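Local coordinates for FAD-binding oxidoreductase (Gulosibacter chungangensis, PDB 7PBG), which oxidises 4-ethylphenol and related 4-alkylphenols as a flavoprotein oxidase with covalently bound FAD, a dehydrogenation that yields 4-vinylphenol, at residues A124-G129 against K133-A138; F396-V401 against A410-D415. All blocks are in the same frame, centred on the assembly; numbering follows the deposited sequence.

Contact 1 (124-129 with 133-138) lies in the FAD-binding domain and contact 2 (396-401 with 410-415) in the C-terminal domain of the FAD-linked oxidases. They are in series along the chain, on opposite sides of its centre. Their centres are 33 Å apart and their nearest atoms about 18 Å, so they do not touch, and they lie at different distances from the same flavin cofactor. Contact 2 includes Phe397 of the FAD pocket. Contact 1 stands further back, behind the FAD-binding Ser157: the side chain of Val126 is about 10 Å from the cofactor and about 7 Å from that of Ser157. In each contact the second segment belongs to the helix that follows the first.

Contact 1. Residues A124-G129 against K133-A138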
# COMPACT_ATOMS: atom_id res chain seq x y z
N ALA A 124 -4.65 -15.77 -5.13
CA ALA A 124 -4.03 -17.06 -4.83
C ALA A 124 -3.34 -16.92 -3.49
O ALA A 124 -3.11 -15.79 -3.01
CB ALA A 124 -3.05 -17.44 -5.93
N VAL A 125 -3.09 -18.05 -2.88
CA VAL A 125 -2.34 -18.15 -1.61
C VAL A 125 -1.13 -19.04 -1.84
O VAL A 125 -1.30 -20.21 -2.34
CB VAL A 125 -3.21 -18.64 -0.44
CG1 VAL A 125 -2.41 -18.77 0.86
CG2 VAL A 125 -4.44 -17.76 -0.28
N VAL A 126 0.03 -18.55 -1.48
CA VAL A 126 1.28 -19.28 -1.80
C VAL A 126 2.12 -19.48 -0.55
O VAL A 126 2.13 -18.62 0.35
CB VAL A 126 2.09 -18.57 -2.91
CG1 VAL A 126 1.28 -18.52 -4.19
CG2 VAL A 126 2.52 -17.17 -2.51
N GLU A 127 2.83 -20.57 -0.55
CA GLU A 127 3.96 -20.81 0.38
C GLU A 127 5.23 -20.27 -0.26
O GLU A 127 5.32 -19.94 -1.46
CB GLU A 127 4.02 -22.31 0.71
CG GLU A 127 2.79 -22.77 1.48
CD GLU A 127 2.88 -24.17 2.03
OE1 GLU A 127 3.44 -25.02 1.32
OE2 GLU A 127 2.50 -24.37 3.23
N PRO A 128 6.33 -20.23 0.50
CA PRO A 128 7.55 -19.62 -0.00
C PRO A 128 8.10 -20.18 -1.32
O PRO A 128 8.61 -19.44 -2.12
CB PRO A 128 8.54 -19.82 1.15
CG PRO A 128 7.67 -19.89 2.37
CD PRO A 128 6.39 -20.59 1.94
N GLY A 129 8.03 -21.49 -1.53
CA GLY A 129 8.73 -22.13 -2.64
C GLY A 129 7.97 -22.05 -3.94
O GLY A 129 8.50 -22.55 -4.97
N LYS A 133 6.65 -19.85 -12.41
CA LYS A 133 6.31 -20.99 -13.31
C LYS A 133 5.21 -21.84 -12.67
O LYS A 133 4.18 -22.12 -13.32
CB LYS A 133 7.54 -21.84 -13.62
CG LYS A 133 7.28 -23.10 -14.44
CD LYS A 133 8.59 -23.74 -14.91
CE LYS A 133 8.39 -25.05 -15.64
NZ LYS A 133 8.34 -26.17 -14.67
N THR A 134 5.40 -22.24 -11.40
CA THR A 134 4.46 -23.12 -10.69
C THR A 134 3.09 -22.47 -10.53
O THR A 134 2.07 -23.16 -10.75
CB THR A 134 5.05 -23.52 -9.33
OG1 THR A 134 6.23 -24.23 -9.69
CG2 THR A 134 4.09 -24.38 -8.54
N LEU A 135 3.03 -21.18 -10.16
CA LEU A 135 1.74 -20.54 -9.91
C LEU A 135 1.04 -20.41 -11.26
O LEU A 135 -0.14 -20.70 -11.29
CB LEU A 135 1.93 -19.18 -9.25
CG LEU A 135 0.62 -18.48 -8.92
CD1 LEU A 135 -0.22 -19.27 -7.94
CD2 LEU A 135 0.88 -17.06 -8.38
N TYR A 136 1.78 -20.13 -12.33
CA TYR A 136 1.19 -20.01 -13.67
C TYR A 136 0.55 -21.34 -14.03
O TYR A 136 -0.63 -21.37 -14.47
CB TYR A 136 2.24 -19.60 -14.68
CG TYR A 136 1.76 -19.73 -16.09
CD1 TYR A 136 0.84 -18.84 -16.56
CD2 TYR A 136 2.17 -20.79 -16.87
CE1 TYR A 136 0.39 -18.93 -17.86
CE2 TYR A 136 1.68 -20.93 -18.16
CZ TYR A 136 0.78 -20.01 -18.64
OH TYR A 136 0.29 -20.12 -19.92
N GLU A 137 1.30 -22.41 -13.84
CA GLU A 137 0.79 -23.76 -14.20
C GLU A 137 -0.43 -24.09 -13.33
O GLU A 137 -1.42 -24.58 -13.87
CB GLU A 137 1.91 -24.79 -14.05
CG GLU A 137 2.91 -24.68 -15.19
CD GLU A 137 4.14 -25.57 -15.12
OE1 GLU A 137 4.28 -26.28 -14.12
OE2 GLU A 137 4.97 -25.46 -16.04
N ALA A 138 -0.38 -23.80 -12.03
CA ALA A 138 -1.50 -24.12 -11.10
C ALA A 138 -2.75 -23.35 -11.50
O ALA A 138 -3.82 -23.96 -11.51
CB ALA A 138 -1.13 -23.87 -9.67
O HOH W 1 7.49 -23.65 -7.40
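Leu135 swings CG away from its own nitrogen (chi1 -178°) and, with chi2 at 62°, sends its CD1 methyl from helix 132-142 to strand 123-126, where it meets Ala124 and Val126. Val126 has CG1 anti to its own carbonyl carbon (chi1 -62°), which turns that branch to the same leucine methyl. The direct side-chain contact is apolar and rests on two pairs: Leu135 CD1 to Ala124 CB at 3.9 Å, and Leu135 CD1 to Val126 CG1 at 4.1 Å. One methyl thus serves both strand residues, whose CB atoms point to the helix, while Val125 between them points away. The side chains of Val126 and Leu135 cross at about a right angle, and their backbones stay 8.2 Å apart, measured between Val126 CA and Leu135 CA. All three residues are buried, and Val114, Ile148 and Val158 also touch Leu135, so the leucine belongs to a wider apolar layer.

A polar link lies beyond the strand. One water donates to both Gly129 O, at 2.9 Å, and Thr134 OG1, at 2.7 Å, tying the loop after the strand to the first turn of the helix. Thr134 OG1 is also hydrogen-bonded to Asp131 OD1, just upstream of the helix segment. Nearby, Pro128 O accepts a bond from Ser157 OG, joining this loop to a residue of the FAD site. The arrangement is a helix packed on an antiparallel sheet straight after one of its strands, within the FAD-binding domain of the PCMH-type flavoproteins.

Contact 2. Residues F396-V401 against A410-D415; sequences FFYAPV and AKQYED. With FAD (flavin-adenine dinucleotide), chain C.
The flavin pocket borders this contact through Phe397, while Pro400, further along the broken strand 393-402, touches Gln412 of helix 406-422, and Tyr398 is joined to that glutamine through a water. A chi1 of -75° sets the Phe397 ring beside the backbone N and brings its edge to the isoalloxazine: CZ lies 3.5 Å from FAD C9, and FAD C8 is in the plane of the phenyl ring. Tyr92 stacks on this ring, and His395, the covalent attachment residue, also meets it. Replacing the phenyl ring by an alanine's methyl is likely to open a gap beside the dimethylbenzene end of the flavin and leave Tyr92 without its stacking partner.

On the helix side the direct touch is slight: Gln412 OE1 comes within 3.5 Å of Pro400 CG, the two side chains sliding past each other in opposite directions. Water does the polar work. One water donates to Gln412 OE1 at 2.6 Å and is hydrogen-bonded to Tyr398 OH; it lies in the plane of the tyrosine ring. A second accepts from Gln412 NE2 at 2.9 Å and donates to Pro400 O, so both ends of the amide are bridged to 396-401. His440 ND1 also bonds to OE1, helping to fix the amide's rotation. Pro400 CD sits 3.5 Å above the centre of the Tyr398 ring. Here a helix packs through two bridging waters against an antiparallel sheet in the C-terminal domain of an FAD-linked oxidase.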
# COMPACT_ATOMS: atom_id res chain seq x y z
N PHE A 396 24.71 -6.91 -10.99
CA PHE A 396 24.89 -6.22 -9.70
C PHE A 396 24.19 -4.88 -9.84
O PHE A 396 24.78 -3.98 -10.39
CB PHE A 396 26.38 -6.15 -9.42
CG PHE A 396 26.82 -5.59 -8.10
CD1 PHE A 396 26.74 -6.35 -6.95
CD2 PHE A 396 27.31 -4.29 -7.99
CE1 PHE A 396 27.15 -5.85 -5.73
CE2 PHE A 396 27.73 -3.80 -6.78
CZ PHE A 396 27.66 -4.57 -5.65
N PHE A 397 22.94 -4.79 -9.38
CA PHE A 397 22.02 -3.73 -9.83
C PHE A 397 22.37 -2.39 -9.17
O PHE A 397 22.60 -2.34 -7.97
CB PHE A 397 20.56 -4.09 -9.53
CG PHE A 397 20.02 -5.13 -10.46
CD1 PHE A 397 19.71 -4.82 -11.78
CD2 PHE A 397 19.79 -6.41 -10.00
CE1 PHE A 397 19.26 -5.80 -12.65
CE2 PHE A 397 19.30 -7.39 -10.86
CZ PHE A 397 19.01 -7.07 -12.18
N TYR A 398 22.36 -1.35 -9.98
CA TYR A 398 22.22 0.07 -9.54
C TYR A 398 20.89 0.55 -10.09
O TYR A 398 20.79 0.78 -11.31
CB TYR A 398 23.37 0.89 -10.08
CG TYR A 398 23.21 2.38 -9.89
CD1 TYR A 398 23.26 2.94 -8.63
CD2 TYR A 398 23.02 3.22 -10.98
CE1 TYR A 398 23.06 4.29 -8.44
CE2 TYR A 398 22.88 4.59 -10.80
CZ TYR A 398 22.87 5.12 -9.52
OH TYR A 398 22.71 6.46 -9.30
N ALA A 399 19.89 0.74 -9.22
CA ALA A 399 18.52 1.06 -9.72
C ALA A 399 17.92 2.24 -8.96
O ALA A 399 17.06 2.04 -8.12
CB ALA A 399 17.68 -0.16 -9.63
N PRO A 400 18.37 3.47 -9.24
CA PRO A 400 17.79 4.60 -8.54
C PRO A 400 16.42 5.03 -9.07
O PRO A 400 16.12 4.91 -10.24
CB PRO A 400 18.78 5.73 -8.79
CG PRO A 400 19.41 5.39 -10.11
CD PRO A 400 19.49 3.86 -10.11
N VAL A 401 15.72 5.73 -8.18
CA VAL A 401 14.37 6.25 -8.48
C VAL A 401 14.48 7.78 -8.45
O VAL A 401 15.23 8.32 -7.64
CB VAL A 401 13.32 5.71 -7.51
CG1 VAL A 401 13.61 6.00 -6.05
CG2 VAL A 401 11.91 6.14 -7.91
N ALA A 410 18.44 11.13 -19.76
CA ALA A 410 19.57 11.15 -20.72
C ALA A 410 20.86 11.43 -19.98
O ALA A 410 21.87 10.84 -20.34
CB ALA A 410 19.32 12.14 -21.82
N LYS A 411 20.85 12.29 -18.97
CA LYS A 411 22.09 12.61 -18.24
C LYS A 411 22.51 11.37 -17.45
O LYS A 411 23.72 11.03 -17.47
CB LYS A 411 21.98 13.82 -17.31
N GLN A 412 21.58 10.72 -16.75
CA GLN A 412 21.87 9.46 -16.05
C GLN A 412 22.46 8.45 -17.03
O GLN A 412 23.48 7.83 -16.71
CB GLN A 412 20.61 8.87 -15.44
CG GLN A 412 20.23 9.56 -14.17
CD GLN A 412 19.48 8.59 -13.29
OE1 GLN A 412 20.07 7.70 -12.66
NE2 GLN A 412 18.17 8.75 -13.27
N TYR A 413 21.85 8.28 -18.20
CA TYR A 413 22.37 7.34 -19.23
C TYR A 413 23.81 7.70 -19.59
O TYR A 413 24.68 6.81 -19.55
CB TYR A 413 21.54 7.35 -20.51
CG TYR A 413 21.95 6.31 -21.52
CD1 TYR A 413 21.86 4.97 -21.20
CD2 TYR A 413 22.44 6.62 -22.79
CE1 TYR A 413 22.18 3.96 -22.09
CE2 TYR A 413 22.79 5.60 -23.69
CZ TYR A 413 22.62 4.27 -23.36
OH TYR A 413 22.88 3.19 -24.22
N GLU A 414 24.05 8.95 -20.01
CA GLU A 414 25.40 9.40 -20.47
C GLU A 414 26.41 9.22 -19.33
O GLU A 414 27.47 8.70 -19.58
CB GLU A 414 25.36 10.84 -20.99
CG GLU A 414 24.69 10.93 -22.36
CD GLU A 414 25.33 10.09 -23.46
OE1 GLU A 414 24.58 9.62 -24.38
OE2 GLU A 414 26.57 9.89 -23.41
N ASP A 415 26.07 9.64 -18.13
CA ASP A 415 26.98 9.51 -16.97
C ASP A 415 27.28 8.02 -16.72
O ASP A 415 28.43 7.70 -16.36
CB ASP A 415 26.39 10.13 -15.70
CG ASP A 415 26.38 11.66 -15.70
OD1 ASP A 415 27.00 12.26 -16.57
OD2 ASP A 415 25.74 12.23 -14.81
PA FAD C . 14.29 -14.70 -2.40
O1A FAD C . 15.75 -14.74 -2.70
O2A FAD C . 13.63 -15.95 -1.86
O5B FAD C . 14.04 -13.55 -1.36
C5B FAD C . 14.65 -12.27 -1.50
C4B FAD C . 14.80 -11.68 -0.12
O4B FAD C . 13.49 -11.45 0.48
C3B FAD C . 15.53 -12.56 0.91
O3B FAD C . 16.94 -12.44 0.79
C2B FAD C . 14.93 -12.07 2.24
O2B FAD C . 15.58 -10.88 2.64
C1B FAD C . 13.47 -11.83 1.84
N9A FAD C . 12.61 -12.98 1.98
C8A FAD C . 12.23 -13.81 0.98
N7A FAD C . 11.43 -14.75 1.41
C5A FAD C . 11.33 -14.55 2.76
C6A FAD C . 10.58 -15.20 3.75
N6A FAD C . 9.84 -16.29 3.51
N1A FAD C . 10.70 -14.73 5.02
C2A FAD C . 11.46 -13.63 5.24
N3A FAD C . 12.18 -12.92 4.38
C4A FAD C . 12.07 -13.45 3.14
N1 FAD C . 13.58 -8.51 -9.95
C2 FAD C . 12.38 -7.98 -10.09
O2 FAD C . 11.68 -7.69 -9.08
N3 FAD C . 11.83 -7.80 -11.30
C4 FAD C . 12.49 -8.07 -12.46
O4 FAD C . 11.90 -7.96 -13.56
C4X FAD C . 13.77 -8.59 -12.37
N5 FAD C . 14.41 -8.83 -13.48
C5X FAD C . 15.68 -9.36 -13.36
C6 FAD C . 16.38 -9.65 -14.54
C7 FAD C . 17.63 -10.24 -14.51
C7M FAD C . 18.34 -10.55 -15.82
C8 FAD C . 18.20 -10.55 -13.26
C8M FAD C . 19.56 -11.18 -13.18
C9 FAD C . 17.54 -10.23 -12.09
C9A FAD C . 16.26 -9.65 -12.10
N10 FAD C . 15.53 -9.37 -10.95
C10 FAD C . 14.25 -8.84 -11.04
C1' FAD C . 16.04 -9.73 -9.60
C2' FAD C . 15.64 -11.14 -9.14
O2' FAD C . 15.80 -12.11 -10.23
C3' FAD C . 14.18 -11.29 -8.67
O3' FAD C . 13.82 -10.20 -7.86
C4' FAD C . 13.86 -12.59 -7.92
O4' FAD C . 12.45 -12.88 -8.02
C5' FAD C . 14.26 -12.49 -6.47
O5' FAD C . 14.64 -13.77 -5.94
P FAD C . 13.59 -14.72 -5.21
O1P FAD C . 14.13 -16.12 -5.22
O2P FAD C . 12.27 -14.46 -5.87
O3P FAD C . 13.53 -14.17 -3.71
O HOH W 2 22.30 7.87 -11.31
O HOH W 3 16.12 7.47 -11.73